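Local structure of citrate synthase (Sulfolobus solfataricus, 1O7X) at residues S105-F110 and K117-S122; F110-N115 and A344-Y349; M127-A132 and R144-S149. The protein is a mostly helical member of the citrate synthase family, assembled from two copies of the same chain. All coordinates share one frame; numbering follows the deposited sequence.

Overall arrangement
Interactions 1 and 3 both use helix 116-138, and interaction 2 borders it. Interaction 1 sets the end of helix 92-106 and the loop behind it against the start of helix 116-138. Interaction 2 continues along that loop, sharing Phe110, and reaches helix 330-352, more than 200 residues later. Their segments alternate along the chain, yet their centres are about 10 Å apart and Ile347 packs on Ala120. Interaction 3 opens after interaction 1 has closed and is nested inside the long loop closed by interaction 2; its centre lies about 17 Å from the first and about 24 Å from the second. Helix 116-138 thus meets the loops on both of its ends and the late helix 330-352.

Interaction 1. Residues S105-F110 and K117-S122; sequences SIDKNF and KEKAIS
Two flat groups, the ring of Phe110 and the carboxylate of Asp107, receive the side chain of Lys119, which passes the first and ends on the second. Phe110 points its edge at Trp112, whose NE1 lies in the ring plane; CG of Lys119 comes to the same ring obliquely, 3.5 Å from CE1 of Phe110 and 3.8 Å from CD1 of Phe110. At the carboxylate, NZ of Lys119 comes within 2.7 Å of OD1 of Asp107, a hydrogen-bonded salt bridge. The ammonium group sits on the syn side of that oxygen, 17° out of the carboxylate plane. OD2 of Asp107 remains 3.5 Å from NZ of Lys119, so the bridge rests mainly on one oxygen. Asp107 and Lys119 approach from opposite directions. With CG of Lys119 anti to the backbone N (chi1 -153°), the chain leaves its helix toward Phe110, and bends at chi2 and chi4 bring NZ to the acid.

Asp107 is the first residue to leave helical geometry after helix 92-106 and the centre of an inverse gamma turn, while Lys119 sits near the start of the next helix, 116-138. The pair therefore ties the turn just after helix 92-106 to the first turn of helix 116-138, in the mostly helical citrate synthase fold. The backbones stay well apart, the closest CA atoms being those of Phe110 and Lys119 at 8.9 Å, and the side chains span the distance. Within helix 116-138, OG of Ser122 donates a hydrogen bond of 2.8 Å to O of Lys119. Met202 of helix 202-213 packs on both Phe110 and Lys119, and Tyr203 touches Asp107. On the segment's helical end, Ser105 and Ile106 pack on Met86 of the second subunit.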
ATOM      1  N   SER A 105       7.595 -10.689  -2.337  1.00 39.49           N
ATOM      2  CA  SER A 105       7.444 -12.019  -1.769  1.00 42.19           C
ATOM      3  C   SER A 105       8.545 -12.949  -2.219  1.00 44.23           C
ATOM      4  O   SER A 105       8.790 -13.902  -1.475  1.00 46.37           O
ATOM      5  CB  SER A 105       6.032 -12.547  -1.956  1.00 42.07           C
ATOM      6  OG  SER A 105       5.734 -12.952  -3.264  1.00 42.96           O
ATOM      7  N   ILE A 106       9.295 -12.689  -3.256  1.00 46.80           N
ATOM      8  CA  ILE A 106      10.414 -13.534  -3.653  1.00 49.68           C
ATOM      9  C   ILE A 106      11.663 -13.187  -2.854  1.00 53.05           C
ATOM     10  O   ILE A 106      12.589 -13.976  -2.703  1.00 53.97           O
ATOM     11  CB  ILE A 106      10.711 -13.328  -5.158  1.00 48.41           C
ATOM     12  CG1 ILE A 106       9.741 -14.131  -6.031  1.00 47.99           C
ATOM     13  CG2 ILE A 106      12.129 -13.677  -5.534  1.00 47.33           C
ATOM     14  CD1 ILE A 106       9.690 -13.697  -7.477  1.00 46.86           C
ATOM     15  N   ASP A 107      11.731 -11.975  -2.325  1.00 57.62           N
ATOM     16  CA  ASP A 107      12.877 -11.452  -1.592  1.00 61.34           C
ATOM     17  C   ASP A 107      12.956 -11.810  -0.136  1.00 64.00           C
ATOM     18  O   ASP A 107      13.303 -10.961   0.708  1.00 65.46           O
ATOM     19  CB  ASP A 107      12.848  -9.939  -1.849  1.00 61.47           C
ATOM     20  CG  ASP A 107      13.884  -9.027  -1.236  1.00 61.42           C
ATOM     21  OD1 ASP A 107      15.070  -9.165  -1.609  1.00 61.53           O
ATOM     22  OD2 ASP A 107      13.519  -8.174  -0.386  1.00 60.39           O
ATOM     23  N   LYS A 108      12.824 -13.059   0.293  1.00 66.99           N
ATOM     24  CA  LYS A 108      12.903 -13.450   1.698  1.00 69.47           C
ATOM     25  C   LYS A 108      14.142 -13.079   2.504  1.00 69.95           C
ATOM     26  O   LYS A 108      14.189 -13.445   3.693  1.00 70.59           O
ATOM     27  CB  LYS A 108      12.723 -14.982   1.789  1.00 70.38           C
ATOM     28  CG  LYS A 108      11.295 -15.473   1.827  1.00 71.37           C
ATOM     29  CD  LYS A 108      11.012 -16.328   3.060  1.00 72.22           C
ATOM     30  CE  LYS A 108      10.373 -15.498   4.166  1.00 72.89           C
ATOM     31  NZ  LYS A 108       9.559 -16.324   5.107  1.00 73.19           N
ATOM     32  N   ASN A 109      15.175 -12.438   1.982  1.00 69.84           N
ATOM     33  CA  ASN A 109      16.390 -12.089   2.704  1.00 69.30           C
ATOM     34  C   ASN A 109      16.562 -10.589   2.896  1.00 67.70           C
ATOM     35  O   ASN A 109      17.542  -9.994   2.422  1.00 68.18           O
ATOM     36  CB  ASN A 109      17.549 -12.692   1.897  1.00 71.12           C
ATOM     37  CG  ASN A 109      18.913 -12.631   2.541  1.00 72.61           C
ATOM     38  OD1 ASN A 109      19.934 -12.598   1.843  1.00 73.63           O
ATOM     39  ND2 ASN A 109      18.992 -12.592   3.866  1.00 73.23           N
ATOM     40  N   PHE A 110      15.622  -9.901   3.557  1.00 64.60           N
ATOM     41  CA  PHE A 110      15.761  -8.456   3.699  1.00 61.24           C
ATOM     42  C   PHE A 110      15.785  -8.017   5.156  1.00 59.27           C
ATOM     43  O   PHE A 110      15.025  -8.513   5.976  1.00 59.20           O
ATOM     44  CB  PHE A 110      14.692  -7.681   2.894  1.00 60.36           C
ATOM     45  CG  PHE A 110      14.926  -6.203   3.118  1.00 59.30           C
ATOM     46  CD1 PHE A 110      16.028  -5.584   2.555  1.00 58.85           C
ATOM     47  CD2 PHE A 110      14.098  -5.482   3.959  1.00 58.71           C
ATOM     48  CE1 PHE A 110      16.272  -4.246   2.794  1.00 58.31           C
ATOM     49  CE2 PHE A 110      14.347  -4.147   4.201  1.00 58.47           C
ATOM     50  CZ  PHE A 110      15.429  -3.526   3.614  1.00 58.19           C
ATOM     51  N   LYS A 117      20.986   1.614   1.240  1.00 44.68           N
ATOM     52  CA  LYS A 117      21.465   2.279   0.037  1.00 44.92           C
ATOM     53  C   LYS A 117      21.751   1.340  -1.120  1.00 44.70           C
ATOM     54  O   LYS A 117      21.324   1.570  -2.252  1.00 43.41           O
ATOM     55  CB  LYS A 117      22.762   3.033   0.361  1.00 45.95           C
ATOM     56  CG  LYS A 117      22.520   4.169   1.334  1.00 47.85           C
ATOM     57  CD  LYS A 117      23.803   4.552   2.055  1.00 49.51           C
ATOM     58  CE  LYS A 117      23.498   5.144   3.427  1.00 50.34           C
ATOM     59  NZ  LYS A 117      24.531   6.176   3.751  1.00 51.97           N
ATOM     60  N   GLU A 118      22.460   0.243  -0.834  1.00 45.44           N
ATOM     61  CA  GLU A 118      22.772  -0.725  -1.878  1.00 46.61           C
ATOM     62  C   GLU A 118      21.495  -1.403  -2.367  1.00 44.70           C
ATOM     63  O   GLU A 118      21.268  -1.646  -3.550  1.00 44.10           O
ATOM     64  CB  GLU A 118      23.790  -1.755  -1.389  1.00 50.33           C
ATOM     65  CG  GLU A 118      24.246  -2.691  -2.503  1.00 54.80           C
ATOM     66  CD  GLU A 118      25.243  -3.755  -2.091  1.00 57.22           C
ATOM     67  OE1 GLU A 118      25.563  -3.894  -0.890  1.00 58.01           O
ATOM     68  OE2 GLU A 118      25.720  -4.478  -3.008  1.00 58.78           O
ATOM     69  N   LYS A 119      20.610  -1.688  -1.415  1.00 42.81           N
ATOM     70  CA  LYS A 119      19.330  -2.322  -1.697  1.00 40.66           C
ATOM     71  C   LYS A 119      18.489  -1.371  -2.522  1.00 38.91           C
ATOM     72  O   LYS A 119      17.907  -1.836  -3.499  1.00 38.47           O
ATOM     73  CB  LYS A 119      18.682  -2.771  -0.409  1.00 41.70           C
ATOM     74  CG  LYS A 119      17.714  -3.919  -0.366  1.00 41.45           C
ATOM     75  CD  LYS A 119      17.749  -4.860  -1.543  1.00 42.21           C
ATOM     76  CE  LYS A 119      16.491  -5.714  -1.581  1.00 42.66           C
ATOM     77  NZ  LYS A 119      16.757  -7.117  -1.168  1.00 43.13           N
ATOM     78  N   ALA A 120      18.445  -0.081  -2.197  1.00 37.55           N
ATOM     79  CA  ALA A 120      17.665   0.880  -2.981  1.00 35.57           C
ATOM     80  C   ALA A 120      18.198   0.968  -4.399  1.00 35.38           C
ATOM     81  O   ALA A 120      17.472   0.940  -5.391  1.00 35.37           O
ATOM     82  CB  ALA A 120      17.613   2.242  -2.325  1.00 34.68           C
ATOM     83  N   ILE A 121      19.516   0.946  -4.560  1.00 36.37           N
ATOM     84  CA  ILE A 121      20.158   0.923  -5.877  1.00 36.59           C
ATOM     85  C   ILE A 121      19.673  -0.290  -6.677  1.00 35.28           C
ATOM     86  O   ILE A 121      19.359  -0.145  -7.862  1.00 34.38           O
ATOM     87  CB  ILE A 121      21.699   0.895  -5.782  1.00 37.04           C
ATOM     88  CG1 ILE A 121      22.240   2.258  -5.321  1.00 35.99           C
ATOM     89  CG2 ILE A 121      22.395   0.475  -7.069  1.00 36.59           C
ATOM     90  CD1 ILE A 121      23.531   2.033  -4.547  1.00 36.35           C
ATOM     91  N   SER A 122      19.603  -1.452  -6.018  1.00 34.20           N
ATOM     92  CA  SER A 122      19.161  -2.641  -6.731  1.00 34.96           C
ATOM     93  C   SER A 122      17.698  -2.552  -7.124  1.00 34.41           C
ATOM     94  O   SER A 122      17.321  -3.091  -8.167  1.00 35.52           O
ATOM     95  CB  SER A 122      19.465  -3.933  -5.986  1.00 35.95           C
ATOM     96  OG  SER A 122      18.546  -4.121  -4.931  1.00 38.94           O
TER

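Interaction 2. Residues F110-N115 and A344-Y349; sequences FKWKEN and AHIIEY
Trp112 presses the outer edge of its six-membered ring against Ile346 of helix 330-352. CH2 of Trp112 is 3.8 Å from CG1 of Ile346 and 4.0 Å from CD1 of Ile346; CD1 lies in the indole plane and CG1 near it, so the isoleucine abuts the edge and not a face. The two side chains cross at about a right angle. Beside this, CZ3 of Trp112 lies 4.3 Å from CG1 of Ile347, on the next residue of the helix. Ile346 brings CG1 forward by placing it between its own backbone N and carbonyl carbon (chi1 66°).

The contact is a loop-to-helix packing within the helical citrate synthase fold: the loop between helices 92-106 and 116-138 inserts an aromatic side chain beside a helix from late in the chain. No hydrogen bond crosses it, and apolar carbon carries the whole interface. The polar edge of the indole is used outside the pair, where NE1 of Trp112 hydrogen-bonds to O of Ser200. One indole face is taken by Phe110 in an edge-to-face stack, with CE2 of Phe110 3.7 Å above the plane of Trp112 and offset toward its rim. Met202 touches both Trp112 and Ile346, and Ile347 reaches on to Asp116 and Ala120 of helix 116-138.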
ATOM      1  N   PHE A 110      15.622  -9.901   3.557  1.00 64.60           N
ATOM      2  CA  PHE A 110      15.761  -8.456   3.699  1.00 61.24           C
ATOM      3  C   PHE A 110      15.785  -8.017   5.156  1.00 59.27           C
ATOM      4  O   PHE A 110      15.025  -8.513   5.976  1.00 59.20           O
ATOM      5  CB  PHE A 110      14.692  -7.681   2.894  1.00 60.36           C
ATOM      6  CG  PHE A 110      14.926  -6.203   3.118  1.00 59.30           C
ATOM      7  CD1 PHE A 110      16.028  -5.584   2.555  1.00 58.85           C
ATOM      8  CD2 PHE A 110      14.098  -5.482   3.959  1.00 58.71           C
ATOM      9  CE1 PHE A 110      16.272  -4.246   2.794  1.00 58.31           C
ATOM     10  CE2 PHE A 110      14.347  -4.147   4.201  1.00 58.47           C
ATOM     11  CZ  PHE A 110      15.429  -3.526   3.614  1.00 58.19           C
ATOM     12  N   LYS A 111      16.632  -7.045   5.470  1.00 56.83           N
ATOM     13  CA  LYS A 111      16.766  -6.546   6.826  1.00 55.19           C
ATOM     14  C   LYS A 111      16.996  -5.046   6.880  1.00 52.35           C
ATOM     15  O   LYS A 111      18.088  -4.626   6.477  1.00 53.81           O
ATOM     16  CB  LYS A 111      18.019  -7.219   7.424  1.00 56.95           C
ATOM     17  CG  LYS A 111      17.841  -7.803   8.808  1.00 59.28           C
ATOM     18  CD  LYS A 111      17.644  -9.321   8.737  1.00 60.94           C
ATOM     19  CE  LYS A 111      17.914  -9.996  10.074  1.00 61.20           C
ATOM     20  NZ  LYS A 111      19.170  -9.487  10.706  1.00 61.24           N
ATOM     21  N   TRP A 112      16.090  -4.222   7.382  1.00 48.25           N
ATOM     22  CA  TRP A 112      16.386  -2.799   7.493  1.00 44.87           C
ATOM     23  C   TRP A 112      17.730  -2.593   8.186  1.00 46.12           C
ATOM     24  O   TRP A 112      18.207  -3.413   8.967  1.00 46.48           O
ATOM     25  CB  TRP A 112      15.324  -2.034   8.290  1.00 39.94           C
ATOM     26  CG  TRP A 112      14.144  -1.758   7.412  1.00 36.69           C
ATOM     27  CD1 TRP A 112      12.957  -2.421   7.352  1.00 35.35           C
ATOM     28  CD2 TRP A 112      14.087  -0.744   6.396  1.00 35.01           C
ATOM     29  NE1 TRP A 112      12.155  -1.875   6.384  1.00 33.59           N
ATOM     30  CE2 TRP A 112      12.814  -0.842   5.789  1.00 33.55           C
ATOM     31  CE3 TRP A 112      14.991   0.231   5.963  1.00 33.75           C
ATOM     32  CZ2 TRP A 112      12.413   0.008   4.769  1.00 32.80           C
ATOM     33  CZ3 TRP A 112      14.589   1.069   4.940  1.00 33.93           C
ATOM     34  CH2 TRP A 112      13.309   0.955   4.370  1.00 33.63           C
ATOM     35  N   LYS A 113      18.335  -1.445   7.928  1.00 47.66           N
ATOM     36  CA  LYS A 113      19.555  -1.021   8.563  1.00 49.81           C
ATOM     37  C   LYS A 113      20.689  -2.029   8.463  1.00 51.49           C
ATOM     38  O   LYS A 113      21.319  -2.370   9.470  1.00 53.84           O
ATOM     39  CB  LYS A 113      19.308  -0.684  10.043  1.00 50.33           C
ATOM     40  CG  LYS A 113      18.417   0.519  10.271  1.00 51.49           C
ATOM     41  CD  LYS A 113      18.468   0.995  11.710  1.00 52.73           C
ATOM     42  CE  LYS A 113      17.474   0.311  12.620  1.00 54.51           C
ATOM     43  NZ  LYS A 113      18.018   0.060  13.994  1.00 55.67           N
ATOM     44  N   GLU A 114      20.961  -2.566   7.299  1.00 51.95           N
ATOM     45  CA  GLU A 114      22.072  -3.454   7.047  1.00 52.39           C
ATOM     46  C   GLU A 114      22.740  -2.744   5.843  1.00 52.06           C
ATOM     47  O   GLU A 114      23.716  -2.026   6.001  1.00 52.89           O
ATOM     48  CB  GLU A 114      21.769  -4.867   6.655  1.00 54.50           C
ATOM     49  CG  GLU A 114      21.250  -5.859   7.663  1.00 57.00           C
ATOM     50  CD  GLU A 114      21.558  -7.293   7.249  1.00 58.58           C
ATOM     51  OE1 GLU A 114      21.808  -7.539   6.045  1.00 58.98           O
ATOM     52  OE2 GLU A 114      21.568  -8.176   8.142  1.00 59.57           O
ATOM     53  N   ASN A 115      22.006  -2.759   4.730  1.00 50.61           N
ATOM     54  CA  ASN A 115      22.501  -2.119   3.521  1.00 49.43           C
ATOM     55  C   ASN A 115      21.430  -1.443   2.683  1.00 48.00           C
ATOM     56  O   ASN A 115      21.322  -1.650   1.470  1.00 47.79           O
ATOM     57  CB  ASN A 115      23.243  -3.223   2.755  1.00 50.73           C
ATOM     58  CG  ASN A 115      24.594  -2.777   2.237  1.00 51.66           C
ATOM     59  OD1 ASN A 115      25.414  -3.616   1.855  1.00 51.80           O
ATOM     60  ND2 ASN A 115      24.846  -1.467   2.208  1.00 52.43           N
ATOM     61  N   ALA A 344      14.570   7.086  -0.908  1.00 28.65           N
ATOM     62  CA  ALA A 344      15.272   8.004  -0.027  1.00 29.22           C
ATOM     63  C   ALA A 344      14.441   8.448   1.173  1.00 29.33           C
ATOM     64  O   ALA A 344      14.962   8.683   2.271  1.00 29.72           O
ATOM     65  CB  ALA A 344      15.712   9.245  -0.778  1.00 30.27           C
ATOM     66  N   HIS A 345      13.142   8.585   0.983  1.00 29.56           N
ATOM     67  CA  HIS A 345      12.240   9.022   2.051  1.00 29.49           C
ATOM     68  C   HIS A 345      12.018   7.960   3.114  1.00 29.04           C
ATOM     69  O   HIS A 345      12.134   8.273   4.311  1.00 29.59           O
ATOM     70  CB  HIS A 345      10.911   9.483   1.469  1.00 29.02           C
ATOM     71  CG  HIS A 345      10.881  10.964   1.247  1.00 28.74           C
ATOM     72  ND1 HIS A 345      10.923  11.858   2.299  1.00 28.43           N
ATOM     73  CD2 HIS A 345      10.809  11.690   0.110  1.00 28.25           C
ATOM     74  CE1 HIS A 345      10.855  13.083   1.806  1.00 28.35           C
ATOM     75  NE2 HIS A 345      10.780  13.006   0.491  1.00 27.98           N
ATOM     76  N   ILE A 346      11.775   6.725   2.679  1.00 28.18           N
ATOM     77  CA  ILE A 346      11.593   5.654   3.675  1.00 28.06           C
ATOM     78  C   ILE A 346      12.938   5.369   4.331  1.00 28.96           C
ATOM     79  O   ILE A 346      12.969   5.175   5.549  1.00 29.78           O
ATOM     80  CB  ILE A 346      10.952   4.372   3.118  1.00 27.09           C
ATOM     81  CG1 ILE A 346      11.863   3.689   2.113  1.00 26.38           C
ATOM     82  CG2 ILE A 346       9.596   4.720   2.505  1.00 26.08           C
ATOM     83  CD1 ILE A 346      11.262   2.528   1.379  1.00 27.81           C
ATOM     84  N   ILE A 347      14.039   5.441   3.569  1.00 29.55           N
ATOM     85  CA  ILE A 347      15.327   5.204   4.191  1.00 31.03           C
ATOM     86  C   ILE A 347      15.615   6.301   5.217  1.00 31.82           C
ATOM     87  O   ILE A 347      15.997   6.013   6.359  1.00 32.20           O
ATOM     88  CB  ILE A 347      16.494   5.032   3.208  1.00 31.20           C
ATOM     89  CG1 ILE A 347      16.181   3.935   2.206  1.00 30.62           C
ATOM     90  CG2 ILE A 347      17.771   4.690   4.004  1.00 31.20           C
ATOM     91  CD1 ILE A 347      17.238   3.485   1.239  1.00 29.70           C
ATOM     92  N   GLU A 348      15.373   7.561   4.851  1.00 31.48           N
ATOM     93  CA  GLU A 348      15.622   8.653   5.793  1.00 30.93           C
ATOM     94  C   GLU A 348      14.798   8.437   7.058  1.00 29.61           C
ATOM     95  O   GLU A 348      15.259   8.682   8.161  1.00 27.99           O
ATOM     96  CB  GLU A 348      15.312  10.006   5.159  1.00 32.08           C
ATOM     97  CG  GLU A 348      15.308  11.168   6.135  1.00 33.68           C
ATOM     98  CD  GLU A 348      15.245  12.503   5.419  1.00 35.64           C
ATOM     99  OE1 GLU A 348      14.215  12.754   4.765  1.00 36.40           O
ATOM    100  OE2 GLU A 348      16.210  13.304   5.504  1.00 36.58           O
ATOM    101  N   TYR A 349      13.543   8.035   6.849  1.00 28.80           N
ATOM    102  CA  TYR A 349      12.597   7.746   7.915  1.00 27.04           C
ATOM    103  C   TYR A 349      13.030   6.605   8.819  1.00 26.91           C
ATOM    104  O   TYR A 349      13.141   6.812  10.021  1.00 26.00           O
ATOM    105  CB  TYR A 349      11.216   7.474   7.299  1.00 24.87           C
ATOM    106  CG  TYR A 349      10.128   7.439   8.349  1.00 22.98           C
ATOM    107  CD1 TYR A 349       9.636   8.615   8.876  1.00 21.76           C
ATOM    108  CD2 TYR A 349       9.629   6.227   8.834  1.00 22.64           C
ATOM    109  CE1 TYR A 349       8.653   8.610   9.840  1.00 21.25           C
ATOM    110  CE2 TYR A 349       8.641   6.220   9.800  1.00 21.72           C
ATOM    111  CZ  TYR A 349       8.147   7.408  10.292  1.00 21.12           C
ATOM    112  OH  TYR A 349       7.184   7.414  11.266  1.00 20.03           O
TER

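Interaction 3. Residues M127-A132 and R144-S149; sequences MATLVA and RIPEPS
OG1 of Thr129 is hydrogen-bonded to O of Tyr73, outside the two segments, and it also meets the ring of Pro146, whose nearest atom, CD, lies 3.0 Å from OG1, with CG of Pro146 3.4 Å away from it. The rest of the threonine joins in as apolar surface. CB of Thr129 lies 3.9 Å from CD of Pro146, and the methyl CG2 of Thr129 lies 4.1 Å from the same CD. That methyl also reaches the tip of the neighbouring side chain, CD1 of Ile145 standing 4.0 Å from CG2 of Thr129. The rotation of Thr129 (chi1 -65°) puts OG1 anti to the carbonyl carbon, by the Pro146 ring and O of Tyr73, and CG2 anti to the backbone N, by Ile145. Thr129 crosses both partners obliquely.

No hydrogen bond links the two segments directly, and Pro146 has no amide hydrogen to offer one. The backbones are joined instead through Asn133, one turn farther along the helix: its ND2 donates to O of Thr129 and to O of Arg144, filling two carbonyls at once. The closest CA atoms, those of Thr129 and Ile145, are 5.8 Å apart. Tyr73 also packs on Pro146, and Ile145 touches Leu80 of helix 77-85. From helix 152-161, O of Leu158 accepts a hydrogen bond from NH1 of Arg144, and OG of Ser155 bonds to O of Glu147. The segment 144-149 has no regular secondary structure and runs between helices 116-138 and 152-161, doubling back to lie against the first of them. The arrangement is a helix connection packed on its own preceding helix within the mostly helical citrate synthase fold.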
ATOM      1  N   MET A 127      13.112  -1.525 -11.149  1.00 29.95           N
ATOM      2  CA  MET A 127      11.962  -0.739 -11.553  1.00 31.03           C
ATOM      3  C   MET A 127      12.057  -0.391 -13.041  1.00 31.36           C
ATOM      4  O   MET A 127      11.093  -0.557 -13.795  1.00 30.98           O
ATOM      5  CB  MET A 127      11.769   0.538 -10.734  1.00 32.06           C
ATOM      6  CG  MET A 127      10.886   0.374  -9.516  1.00 32.96           C
ATOM      7  SD  MET A 127       9.108   0.343  -9.726  1.00 31.48           S
ATOM      8  CE  MET A 127       8.851  -0.265 -11.371  1.00 31.37           C
ATOM      9  N   ALA A 128      13.251  -0.019 -13.518  1.00 31.14           N
ATOM     10  CA  ALA A 128      13.401   0.203 -14.955  1.00 31.30           C
ATOM     11  C   ALA A 128      12.935  -1.008 -15.751  1.00 30.17           C
ATOM     12  O   ALA A 128      12.250  -0.854 -16.774  1.00 30.25           O
ATOM     13  CB  ALA A 128      14.832   0.565 -15.307  1.00 32.86           C
ATOM     14  N   THR A 129      13.318  -2.212 -15.353  1.00 29.72           N
ATOM     15  CA  THR A 129      12.884  -3.442 -16.028  1.00 29.53           C
ATOM     16  C   THR A 129      11.360  -3.597 -15.964  1.00 28.36           C
ATOM     17  O   THR A 129      10.696  -3.838 -16.978  1.00 26.86           O
ATOM     18  CB  THR A 129      13.584  -4.657 -15.385  1.00 29.75           C
ATOM     19  OG1 THR A 129      14.987  -4.510 -15.644  1.00 30.46           O
ATOM     20  CG2 THR A 129      13.125  -5.988 -15.921  1.00 29.78           C
ATOM     21  N   LEU A 130      10.792  -3.371 -14.773  1.00 27.19           N
ATOM     22  CA  LEU A 130       9.355  -3.457 -14.589  1.00 27.45           C
ATOM     23  C   LEU A 130       8.664  -2.527 -15.575  1.00 27.98           C
ATOM     24  O   LEU A 130       7.924  -2.949 -16.480  1.00 28.30           O
ATOM     25  CB  LEU A 130       8.932  -3.215 -13.140  1.00 27.99           C
ATOM     26  CG  LEU A 130       9.115  -4.381 -12.148  1.00 28.47           C
ATOM     27  CD1 LEU A 130       8.528  -4.082 -10.771  1.00 26.80           C
ATOM     28  CD2 LEU A 130       8.493  -5.674 -12.665  1.00 27.87           C
ATOM     29  N   VAL A 131       8.958  -1.235 -15.463  1.00 27.55           N
ATOM     30  CA  VAL A 131       8.393  -0.221 -16.339  1.00 26.45           C
ATOM     31  C   VAL A 131       8.582  -0.543 -17.807  1.00 27.86           C
ATOM     32  O   VAL A 131       7.650  -0.482 -18.640  1.00 29.01           O
ATOM     33  CB  VAL A 131       9.027   1.121 -15.977  1.00 25.38           C
ATOM     34  CG1 VAL A 131       8.408   2.259 -16.760  1.00 26.50           C
ATOM     35  CG2 VAL A 131       8.836   1.343 -14.486  1.00 25.46           C
ATOM     36  N   ALA A 132       9.796  -0.963 -18.179  1.00 27.85           N
ATOM     37  CA  ALA A 132      10.014  -1.300 -19.591  1.00 27.79           C
ATOM     38  C   ALA A 132       9.046  -2.394 -20.001  1.00 27.64           C
ATOM     39  O   ALA A 132       8.368  -2.239 -21.019  1.00 26.51           O
ATOM     40  CB  ALA A 132      11.473  -1.662 -19.796  1.00 28.50           C
ATOM     41  N   ARG A 144      11.613  -7.707 -22.633  1.00 43.96           N
ATOM     42  CA  ARG A 144      13.000  -7.340 -22.845  1.00 44.60           C
ATOM     43  C   ARG A 144      13.578  -6.729 -21.577  1.00 44.29           C
ATOM     44  O   ARG A 144      13.036  -5.839 -20.924  1.00 44.14           O
ATOM     45  CB  ARG A 144      13.106  -6.396 -24.034  1.00 47.18           C
ATOM     46  CG  ARG A 144      14.510  -6.152 -24.565  1.00 49.44           C
ATOM     47  CD  ARG A 144      14.471  -5.656 -26.009  1.00 51.21           C
ATOM     48  NE  ARG A 144      15.696  -5.984 -26.721  1.00 52.70           N
ATOM     49  CZ  ARG A 144      16.666  -5.200 -27.153  1.00 53.84           C
ATOM     50  NH1 ARG A 144      16.655  -3.885 -26.976  1.00 54.52           N
ATOM     51  NH2 ARG A 144      17.706  -5.739 -27.786  1.00 54.79           N
ATOM     52  N   ILE A 145      14.740  -7.243 -21.188  1.00 43.88           N
ATOM     53  CA  ILE A 145      15.471  -6.814 -20.003  1.00 42.44           C
ATOM     54  C   ILE A 145      16.596  -5.852 -20.369  1.00 41.96           C
ATOM     55  O   ILE A 145      17.371  -6.109 -21.280  1.00 40.95           O
ATOM     56  CB  ILE A 145      16.111  -8.058 -19.333  1.00 41.84           C
ATOM     57  CG1 ILE A 145      15.071  -9.161 -19.188  1.00 41.65           C
ATOM     58  CG2 ILE A 145      16.794  -7.709 -18.023  1.00 41.25           C
ATOM     59  CD1 ILE A 145      14.275  -9.261 -17.919  1.00 41.66           C
ATOM     60  N   PRO A 146      16.729  -4.756 -19.638  1.00 42.15           N
ATOM     61  CA  PRO A 146      17.770  -3.785 -19.852  1.00 42.83           C
ATOM     62  C   PRO A 146      19.147  -4.415 -19.757  1.00 44.43           C
ATOM     63  O   PRO A 146      19.412  -5.136 -18.790  1.00 45.53           O
ATOM     64  CB  PRO A 146      17.618  -2.773 -18.726  1.00 41.74           C
ATOM     65  CG  PRO A 146      16.196  -2.900 -18.339  1.00 42.43           C
ATOM     66  CD  PRO A 146      15.844  -4.358 -18.521  1.00 42.48           C
ATOM     67  N   GLU A 147      20.015  -4.101 -20.717  1.00 46.03           N
ATOM     68  CA  GLU A 147      21.390  -4.582 -20.653  1.00 46.36           C
ATOM     69  C   GLU A 147      22.286  -3.453 -20.139  1.00 46.01           C
ATOM     70  O   GLU A 147      21.958  -2.273 -20.256  1.00 45.67           O
ATOM     71  CB  GLU A 147      21.961  -5.003 -21.994  1.00 47.22           C
ATOM     72  CG  GLU A 147      21.191  -6.036 -22.787  1.00 49.26           C
ATOM     73  CD  GLU A 147      21.237  -5.740 -24.279  1.00 50.93           C
ATOM     74  OE1 GLU A 147      21.926  -4.765 -24.673  1.00 51.23           O
ATOM     75  OE2 GLU A 147      20.564  -6.489 -25.032  1.00 51.70           O
ATOM     76  N   PRO A 148      23.430  -3.861 -19.624  1.00 46.14           N
ATOM     77  CA  PRO A 148      24.409  -2.908 -19.136  1.00 46.51           C
ATOM     78  C   PRO A 148      24.766  -1.957 -20.272  1.00 47.47           C
ATOM     79  O   PRO A 148      24.862  -2.329 -21.438  1.00 47.58           O
ATOM     80  CB  PRO A 148      25.559  -3.765 -18.667  1.00 46.33           C
ATOM     81  CG  PRO A 148      24.980  -5.123 -18.420  1.00 46.31           C
ATOM     82  CD  PRO A 148      23.889  -5.258 -19.455  1.00 46.46           C
ATOM     83  N   SER A 149      24.924  -0.685 -19.935  1.00 48.11           N
ATOM     84  CA  SER A 149      25.280   0.371 -20.856  1.00 47.86           C
ATOM     85  C   SER A 149      25.903   1.522 -20.059  1.00 48.84           C
ATOM     86  O   SER A 149      26.040   1.484 -18.839  1.00 47.11           O
ATOM     87  CB  SER A 149      24.115   0.849 -21.701  1.00 47.54           C
ATOM     88  OG  SER A 149      23.645   2.152 -21.412  1.00 46.41           O
TER